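Local structure of putative RnfG subunit of electron transport complex (Thermotoga maritima, 3DCZ) at residues S26-V31 and A84-G89; E75-T78 and R82-Y85; G160-S165 and Q172-V177. The protein is probably the FMN-carrying G subunit of a membrane-bound Rnf complex that couples electron transfer to ion translocation across the membrane. All blocks are in the same frame, centred on the assembly; numbering follows the deposited sequence. Where two conformers were deposited one is given.

Interaction 1 (S26-V31 and A84-G89). With ACT (acetate ion), chain D.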
loop_
_atom_site.group_PDB
_atom_site.type_symbol
_atom_site.label_atom_id
_atom_site.label_comp_id
_atom_site.label_asym_id
_atom_site.label_seq_id
_atom_site.Cartn_x
_atom_site.Cartn_y
_atom_site.Cartn_z
ATOM N N SER A 26 7.051 -2.122 -12.136
ATOM C CA SER A 26 5.772 -2.778 -12.403
ATOM C C SER A 26 4.816 -2.615 -11.208
ATOM O O SER A 26 3.624 -2.318 -11.367
ATOM C CB SER A 26 6.008 -4.260 -12.692
ATOM O OG SER A 26 4.788 -4.971 -12.745
ATOM N N ALA A 27 5.340 -2.814 -9.998
ATOM C CA ALA A 27 4.558 -2.648 -8.769
ATOM C C ALA A 27 4.058 -1.231 -8.580
ATOM O O ALA A 27 2.912 -1.016 -8.164
ATOM C CB ALA A 27 5.350 -3.115 -7.514
ATOM N N ILE A 28 4.926 -0.246 -8.835
ATOM C CA ILE A 28 4.528 1.140 -8.653
ATOM C C ILE A 28 3.427 1.486 -9.661
ATOM O O ILE A 28 2.442 2.144 -9.316
ATOM C CB ILE A 28 5.734 2.056 -8.813
ATOM C CG1 ILE A 28 6.698 1.783 -7.668
ATOM C CG2 ILE A 28 5.304 3.567 -8.869
ATOM C CD1 ILE A 28 8.073 2.531 -7.796
ATOM N N LYS A 29 3.580 1.030 -10.890
ATOM C CA LYS A 29 2.537 1.226 -11.915
ATOM C C LYS A 29 1.228 0.573 -11.465
ATOM O O LYS A 29 0.150 1.193 -11.543
ATOM C CB LYS A 29 2.972 0.623 -13.260
ATOM C CG LYS A 29 4.050 1.395 -13.973
ATOM C CD LYS A 29 4.531 0.668 -15.229
ATOM C CE LYS A 29 5.517 1.486 -15.993
ATOM N NZ LYS A 29 5.810 0.789 -17.266
ATOM N N PHE A 30 1.313 -0.657 -10.951
ATOM C CA PHE A 30 0.100 -1.363 -10.539
ATOM C C PHE A 30 -0.675 -0.606 -9.462
ATOM O O PHE A 30 -1.909 -0.436 -9.565
ATOM C CB PHE A 30 0.413 -2.757 -10.011
ATOM C CG PHE A 30 -0.808 -3.463 -9.521
ATOM C CD1 PHE A 30 -1.645 -4.114 -10.404
ATOM C CD2 PHE A 30 -1.148 -3.457 -8.173
ATOM C CE1 PHE A 30 -2.763 -4.726 -9.970
ATOM C CE2 PHE A 30 -2.301 -4.021 -7.727
ATOM C CZ PHE A 30 -3.108 -4.712 -8.635
ATOM N N VAL A 31 0.046 -0.096 -8.451
ATOM C CA VAL A 31 -0.635 0.536 -7.312
ATOM C C VAL A 31 -1.197 1.913 -7.653
ATOM O O VAL A 31 -1.978 2.510 -6.877
ATOM C CB VAL A 31 0.256 0.570 -6.032
ATOM C CG1 VAL A 31 0.588 -0.906 -5.582
ATOM C CG2 VAL A 31 1.496 1.380 -6.243
ATOM N N ALA A 84 -1.170 11.610 -4.591
ATOM C CA ALA A 84 -0.952 10.193 -4.356
ATOM C C ALA A 84 0.504 10.011 -3.911
ATOM O O ALA A 84 1.373 10.759 -4.328
ATOM C CB ALA A 84 -1.257 9.415 -5.602
ATOM N N TYR A 85 0.730 9.012 -3.055
ATOM C CA TYR A 85 2.042 8.717 -2.495
ATOM C C TYR A 85 2.269 7.238 -2.654
ATOM O O TYR A 85 1.369 6.450 -2.317
ATOM C CB TYR A 85 2.061 9.114 -1.008
ATOM C CG TYR A 85 1.889 10.595 -0.870
ATOM C CD1 TYR A 85 3.015 11.435 -0.961
ATOM C CD2 TYR A 85 0.645 11.171 -0.790
ATOM C CE1 TYR A 85 2.879 12.801 -0.942
ATOM C CE2 TYR A 85 0.509 12.548 -0.738
ATOM C CZ TYR A 85 1.636 13.359 -0.820
ATOM O OH TYR A 85 1.518 14.725 -0.813
ATOM N N VAL A 86 3.432 6.845 -3.157
ATOM C CA VAL A 86 3.802 5.439 -3.220
ATOM C C VAL A 86 5.033 5.255 -2.365
ATOM O O VAL A 86 6.007 5.987 -2.455
ATOM C CB VAL A 86 4.029 4.951 -4.683
ATOM C CG1 VAL A 86 4.546 3.517 -4.679
ATOM C CG2 VAL A 86 2.728 5.106 -5.503
ATOM N N LEU A 87 4.947 4.259 -1.502
ATOM C CA LEU A 87 6.141 3.856 -0.762
ATOM C C LEU A 87 6.170 2.356 -0.579
ATOM O O LEU A 87 5.311 1.643 -1.095
ATOM C CB LEU A 87 6.265 4.647 0.554
ATOM C CG LEU A 87 5.209 4.456 1.647
ATOM C CD1 LEU A 87 5.526 5.346 2.846
ATOM C CD2 LEU A 87 3.798 4.795 1.123
ATOM N N SER A 88 7.220 1.882 0.090
ATOM C CA SER A 88 7.420 0.467 0.286
ATOM C C SER A 88 7.595 0.188 1.788
ATOM O O SER A 88 7.882 1.082 2.597
ATOM C CB SER A 88 8.670 0.061 -0.501
ATOM O OG SER A 88 8.364 0.055 -1.899
ATOM N N GLY A 89 7.485 -1.080 2.144
ATOM C CA GLY A 89 7.653 -1.462 3.509
ATOM C C GLY A 89 7.987 -2.915 3.712
ATOM O O GLY A 89 7.845 -3.754 2.801
HETATM C C ACT D . -0.925 16.393 0.964
HETATM O O ACT D . -0.798 15.771 -0.103
HETATM O OXT ACT D . -1.781 17.307 0.925
HETATM C CH3 ACT D . -0.158 16.059 2.197
#

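Interaction 2 (E75-T78 and R82-Y85). With ACT (acetate ion), chain D.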
loop_
_atom_site.group_PDB
_atom_site.type_symbol
_atom_site.label_atom_id
_atom_site.label_comp_id
_atom_site.label_asym_id
_atom_site.label_seq_id
_atom_site.Cartn_x
_atom_site.Cartn_y
_atom_site.Cartn_z
ATOM N N GLU A 75 5.902 10.761 -5.215
ATOM C CA GLU A 75 4.728 11.617 -5.212
ATOM C C GLU A 75 4.141 11.762 -6.591
ATOM O O GLU A 75 4.885 11.893 -7.576
ATOM C CB GLU A 75 5.126 13.003 -4.790
ATOM C CG GLU A 75 5.716 13.086 -3.393
ATOM C CD GLU A 75 5.972 14.517 -2.989
ATOM O OE1 GLU A 75 5.018 15.157 -2.518
ATOM O OE2 GLU A 75 7.090 15.019 -3.170
ATOM N N PHE A 76 2.818 11.765 -6.650
ATOM C CA PHE A 76 2.101 11.881 -7.917
ATOM C C PHE A 76 0.875 12.750 -7.702
ATOM O O PHE A 76 0.456 12.991 -6.562
ATOM C CB PHE A 76 1.670 10.507 -8.463
ATOM C CG PHE A 76 2.775 9.511 -8.549
ATOM C CD1 PHE A 76 3.105 8.734 -7.447
ATOM C CD2 PHE A 76 3.508 9.361 -9.712
ATOM C CE1 PHE A 76 4.149 7.802 -7.513
ATOM C CE2 PHE A 76 4.565 8.445 -9.778
ATOM C CZ PHE A 76 4.879 7.670 -8.676
ATOM N N VAL A 77 0.334 13.221 -8.821
ATOM C CA VAL A 77 -0.983 13.865 -8.878
ATOM C C VAL A 77 -1.838 13.051 -9.838
ATOM O O VAL A 77 -1.463 12.831 -11.005
ATOM C CB VAL A 77 -0.903 15.339 -9.343
ATOM C CG1 VAL A 77 -2.322 15.967 -9.355
ATOM C CG2 VAL A 77 0.034 16.135 -8.428
ATOM N N THR A 78 -2.981 12.609 -9.360
ATOM C CA THR A 78 -3.868 11.784 -10.210
ATOM C C THR A 78 -4.510 12.634 -11.310
ATOM O O THR A 78 -4.480 13.879 -11.262
ATOM C CB THR A 78 -4.965 11.097 -9.389
ATOM O OG1 THR A 78 -5.894 12.088 -8.947
ATOM C CG2 THR A 78 -4.383 10.284 -8.198
ATOM N N ARG A 82 -5.841 14.636 -7.336
ATOM C CA ARG A 82 -5.559 14.193 -5.965
ATOM C C ARG A 82 -4.083 13.865 -5.813
ATOM O O ARG A 82 -3.453 13.364 -6.730
ATOM C CB ARG A 82 -6.402 12.957 -5.615
ATOM C CG ARG A 82 -7.902 13.166 -5.708
ATOM C CD ARG A 82 -8.655 11.872 -5.384
ATOM N NE ARG A 82 -8.524 10.896 -6.489
ATOM C CZ ARG A 82 -8.628 9.568 -6.368
ATOM N NH1 ARG A 82 -8.881 8.982 -5.198
ATOM N NH2 ARG A 82 -8.476 8.808 -7.444
ATOM N N ASN A 83 -3.537 14.126 -4.633
ATOM C CA ASN A 83 -2.151 13.765 -4.347
ATOM C C ASN A 83 -2.051 12.329 -3.914
ATOM O O ASN A 83 -2.720 11.893 -2.980
ATOM C CB ASN A 83 -1.569 14.674 -3.259
ATOM C CG ASN A 83 -1.238 16.062 -3.767
ATOM O OD1 ASN A 83 -1.505 16.401 -4.925
ATOM N ND2 ASN A 83 -0.639 16.850 -2.920
ATOM N N ALA A 84 -1.170 11.610 -4.591
ATOM C CA ALA A 84 -0.952 10.193 -4.356
ATOM C C ALA A 84 0.504 10.011 -3.911
ATOM O O ALA A 84 1.373 10.759 -4.328
ATOM C CB ALA A 84 -1.257 9.415 -5.602
ATOM N N TYR A 85 0.730 9.012 -3.055
ATOM C CA TYR A 85 2.042 8.717 -2.495
ATOM C C TYR A 85 2.269 7.238 -2.654
ATOM O O TYR A 85 1.369 6.450 -2.317
ATOM C CB TYR A 85 2.061 9.114 -1.008
ATOM C CG TYR A 85 1.889 10.595 -0.870
ATOM C CD1 TYR A 85 3.015 11.435 -0.961
ATOM C CD2 TYR A 85 0.645 11.171 -0.790
ATOM C CE1 TYR A 85 2.879 12.801 -0.942
ATOM C CE2 TYR A 85 0.509 12.548 -0.738
ATOM C CZ TYR A 85 1.636 13.359 -0.820
ATOM O OH TYR A 85 1.518 14.725 -0.813
HETATM C C ACT D . -0.925 16.393 0.964
HETATM O O ACT D . -0.798 15.771 -0.103
HETATM O OXT ACT D . -1.781 17.307 0.925
HETATM C CH3 ACT D . -0.158 16.059 2.197
#

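Interaction 3 (G160-S165 and Q172-V177)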
loop_
_atom_site.group_PDB
_atom_site.type_symbol
_atom_site.label_atom_id
_atom_site.label_comp_id
_atom_site.label_asym_id
_atom_site.label_seq_id
_atom_site.Cartn_x
_atom_site.Cartn_y
_atom_site.Cartn_z
ATOM N N GLY A 160 -12.011 -11.258 15.167
ATOM C CA GLY A 160 -12.955 -12.285 15.572
ATOM C C GLY A 160 -13.788 -12.931 14.476
ATOM O O GLY A 160 -14.896 -13.404 14.738
ATOM N N LEU A 161 -13.246 -13.000 13.265
ATOM C CA LEU A 161 -13.979 -13.535 12.101
ATOM C C LEU A 161 -15.378 -12.911 11.969
ATOM O O LEU A 161 -16.403 -13.632 11.986
ATOM C CB LEU A 161 -14.082 -15.071 12.184
ATOM C CG LEU A 161 -12.752 -15.839 12.177
ATOM C CD1 LEU A 161 -12.993 -17.317 12.388
ATOM C CD2 LEU A 161 -12.005 -15.602 10.864
ATOM N N PRO A 162 -15.434 -11.572 11.844
ATOM C CA PRO A 162 -16.739 -10.922 11.729
ATOM C C PRO A 162 -17.414 -11.266 10.412
ATOM O O PRO A 162 -16.739 -11.548 9.402
ATOM C CB PRO A 162 -16.414 -9.425 11.787
ATOM C CG PRO A 162 -14.964 -9.300 11.412
ATOM C CD PRO A 162 -14.309 -10.604 11.798
ATOM N N LYS A 163 -18.741 -11.256 10.424
ATOM C CA LYS A 163 -19.498 -11.517 9.219
ATOM C C LYS A 163 -19.320 -10.330 8.304
ATOM O O LYS A 163 -19.045 -9.213 8.756
ATOM C CB LYS A 163 -20.987 -11.732 9.519
ATOM C CG LYS A 163 -21.275 -12.933 10.395
ATOM N N GLY A 164 -19.467 -10.581 7.013
ATOM C CA GLY A 164 -19.337 -9.544 6.018
ATOM C C GLY A 164 -18.455 -10.020 4.889
ATOM O O GLY A 164 -17.552 -10.857 5.085
ATOM N N SER A 165 -18.732 -9.493 3.700
ATOM C CA SER A 165 -17.920 -9.763 2.532
ATOM C C SER A 165 -16.545 -9.120 2.756
ATOM O O SER A 165 -16.412 -8.242 3.603
ATOM C CB SER A 165 -18.563 -9.141 1.306
ATOM O OG SER A 165 -18.660 -7.724 1.458
ATOM N N GLN A 172 -13.983 -1.142 7.159
ATOM C CA GLN A 172 -13.694 -1.063 8.600
ATOM C C GLN A 172 -12.194 -1.247 8.889
ATOM O O GLN A 172 -11.775 -1.265 10.058
ATOM C CB GLN A 172 -14.481 -2.137 9.366
ATOM C CG GLN A 172 -15.985 -2.033 9.214
ATOM C CD GLN A 172 -16.728 -3.245 9.779
ATOM O OE1 GLN A 172 -17.522 -3.889 9.075
ATOM N NE2 GLN A 172 -16.449 -3.579 11.034
ATOM N N GLY A 173 -11.385 -1.361 7.835
ATOM C CA GLY A 173 -9.957 -1.643 7.994
ATOM C C GLY A 173 -9.630 -3.103 8.273
ATOM O O GLY A 173 -8.539 -3.414 8.757
ATOM N N ILE A 174 -10.564 -4.001 7.942
ATOM C CA ILE A 174 -10.387 -5.407 8.204
ATOM C C ILE A 174 -10.158 -6.127 6.869
ATOM O O ILE A 174 -10.965 -5.991 5.937
ATOM C CB ILE A 174 -11.653 -5.973 8.928
ATOM C CG1 ILE A 174 -11.812 -5.330 10.303
ATOM C CG2 ILE A 174 -11.566 -7.493 9.034
ATOM C CD1 ILE A 174 -13.160 -5.644 10.990
ATOM N N VAL A 175 -9.064 -6.877 6.795
ATOM C CA VAL A 175 -8.671 -7.632 5.618
ATOM C C VAL A 175 -9.114 -9.066 5.819
ATOM O O VAL A 175 -8.601 -9.754 6.717
ATOM C CB VAL A 175 -7.148 -7.552 5.418
ATOM C CG1 VAL A 175 -6.688 -8.480 4.240
ATOM C CG2 VAL A 175 -6.734 -6.053 5.220
ATOM N N LYS A 176 -10.043 -9.517 4.970
ATOM C CA LYS A 176 -10.595 -10.844 5.110
ATOM C C LYS A 176 -9.704 -11.808 4.353
ATOM O O LYS A 176 -9.612 -11.724 3.133
ATOM C CB LYS A 176 -12.024 -10.901 4.584
ATOM C CG LYS A 176 -12.665 -12.240 4.871
ATOM C CD LYS A 176 -14.121 -12.231 4.512
ATOM C CE LYS A 176 -14.783 -13.530 4.945
ATOM N NZ LYS A 176 -16.181 -13.558 4.480
ATOM N N VAL A 177 -9.044 -12.694 5.081
ATOM C CA VAL A 177 -8.196 -13.721 4.461
ATOM C C VAL A 177 -8.437 -15.121 5.027
ATOM O O VAL A 177 -7.901 -16.095 4.492
ATOM C CB VAL A 177 -6.676 -13.359 4.550
ATOM C CG1 VAL A 177 -6.309 -12.268 3.545
ATOM C CG2 VAL A 177 -6.263 -12.966 5.972
HETATM O O HOH W 1 -16.993 -12.702 6.986
#

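Interaction 1 (S26-V31 and A84-G89)
Ile28 and Val31 of the helix meet Val86 of the strand through aliphatic carbon alone; the flat group at hand, the Tyr85 ring, sits next to Val86 on the strand but belongs to the other face of the sheet. An acetate ion, probably from the crystallisation liquor, meets that ring at its edge and in its plane, with Tyr85 OH hydrogen-bonded at 2.6 Å to acetate O.

On the helix side, Val86 CG1 is the methyl that both partners reach. Ile28 touches it with CG1, the inner methylene of its longer branch, at 4.1 Å, whereas Val31 comes with its CG2 methyl, which lies 4.0 Å from Val86 CG1. The same Val31 CG2 is 4.0 Å from Val86 CG2, so a single methyl of the helix bears on both branches of the strand valine. Val86 CG1 lies anti to the backbone N (chi1 174°), a rotation that turns both methyls toward Val31 CG2. In each pair the side chains cross at a slant. The case illustrates how a helix can be seated on a sheet by branched aliphatic residues one turn apart, here Ile28 and Val31.

Helix 22-31 lies against the face of the antiparallel sheet that carries Val86, while Leu87, which points away from it, packs on Met198, Tyr201 and Leu202 of helix 188-206 on the other. Around the contact, Ile28 also rests on Tyr74, Val86 on Phe76 and Leu32, and Val31 on Ser115, which carries the helix from strand 67-77 across to strand 110-120.

Interaction 2 (E75-T78 and R82-Y85)
Thr78 OG1 is held by two partners at the turn: Arg82 N donates to it at 3.0 Å, and Asp80 OD1, in the connecting loop, is hydrogen-bonded to it as well. This closes the beta hairpin formed by strands 67-77 and 83-90. The Asp80 carboxylate also makes a salt bridge with Arg82 NE, tying both ends of the turn to one acid. Thr78 can serve in this way because its first torsion (chi1 70°) sets OG1 between the backbone N and the carbonyl carbon, facing Arg82. Its own Thr78 N returns a bond of 2.8 Å to Arg82 O.

Farther along, Phe76 and Ala84 form an antiparallel hydrogen-bonded pair: Phe76 N lies 2.9 Å from Ala84 O, and Ala84 N lies 2.9 Å from Phe76 O. The ladder has a buried face and a more exposed one. Ala84 CB, 4.2 Å from Phe76 CB, belongs to the buried side, where Phe76 packs on Leu32 and Val42. Glu75, Val77, Asn83 and Tyr85 occupy the other.

There Glu75 runs alongside Tyr85, its CG 3.8 Å from Tyr85 CE1 and its carboxylate turned only 20° from the ring plane. If Tyr85 were replaced by an alanine, the Glu75 arm would probably lose the ring it runs along, and the acetate would be deprived of its hydroxyl partner while keeping the amide of Asn83. The amide of Asn83 is divided between two neighbours: OD1 lies 3.8 Å from Val77 CG2, while ND2 donates to acetate O at 3.0 Å.

Interaction 3 (G160-S165 and Q172-V177)
A small beta-alpha-beta crossover, in which helix 166-170 links the parallel strands 154-155 and 174-175, is bridged where Lys176, just past the second strand, reaches back to Gly164 in the loop ahead of the helix. Lys176 NZ donates to Gly164 O at 3.1 Å, tilted 23° from the carbonyl plane. The lysine gets there fully stretched: with CG anti to the backbone N (chi1 -173°) and every later bond extended, CD already passes 3.7 Å from Gly164 O before the ammonium arrives. A water completes the grip by accepting from Lys176 NZ at 2.8 Å. It lies 2.7 Å from Pro162 O and equally 2.7 Å from Gly164 O, placed to donate to both, though its protons are probably shared among more acceptors than it can serve at once.

Glycines and caps shape the connection. Ser165 is the N-cap of helix 166-170, and Gly173 leaves the helix with positive phi in a Schellman motif. At Gly164 a side chain would jam against Lys163 O. The loop belongs to the FMN-binding domain, whose predicted site of FMN attachment, Thr185, follows later in the chain; the flavin is absent from this structure.

Beside the polar bridge lies an apolar one. Pro162 CG meets Ile174 CD1 at 4.1 Å, the ring and the longer branch crossing at an angle. Leu169 of the helix touches Pro162, Ile174 and the Lys176 side chain alike, and at the backbone of the lysine, Lys176 O accepts a hydrogen bond from Arg140 NH1.

How the interactions relate
Read from the N terminus, interaction 1 opens first, on helix 22-31, and closes a long loop when the chain reaches strand 83-90. Interaction 2 opens late within that loop, at 75-78, and closes after a tight turn on the same strand, the two sharing Ala84 and Tyr85. They also touch directly, since the Phe76 ring packs on both Val86 and Ile28, and hairpin and helix therefore join in one core. Interaction 3 follows in series, crossing neither: it closes a short loop around helix 166-170, with its nearest atoms about 14 Å from interaction 1 and about 17 Å from interaction 2, which lies across the chain's centre.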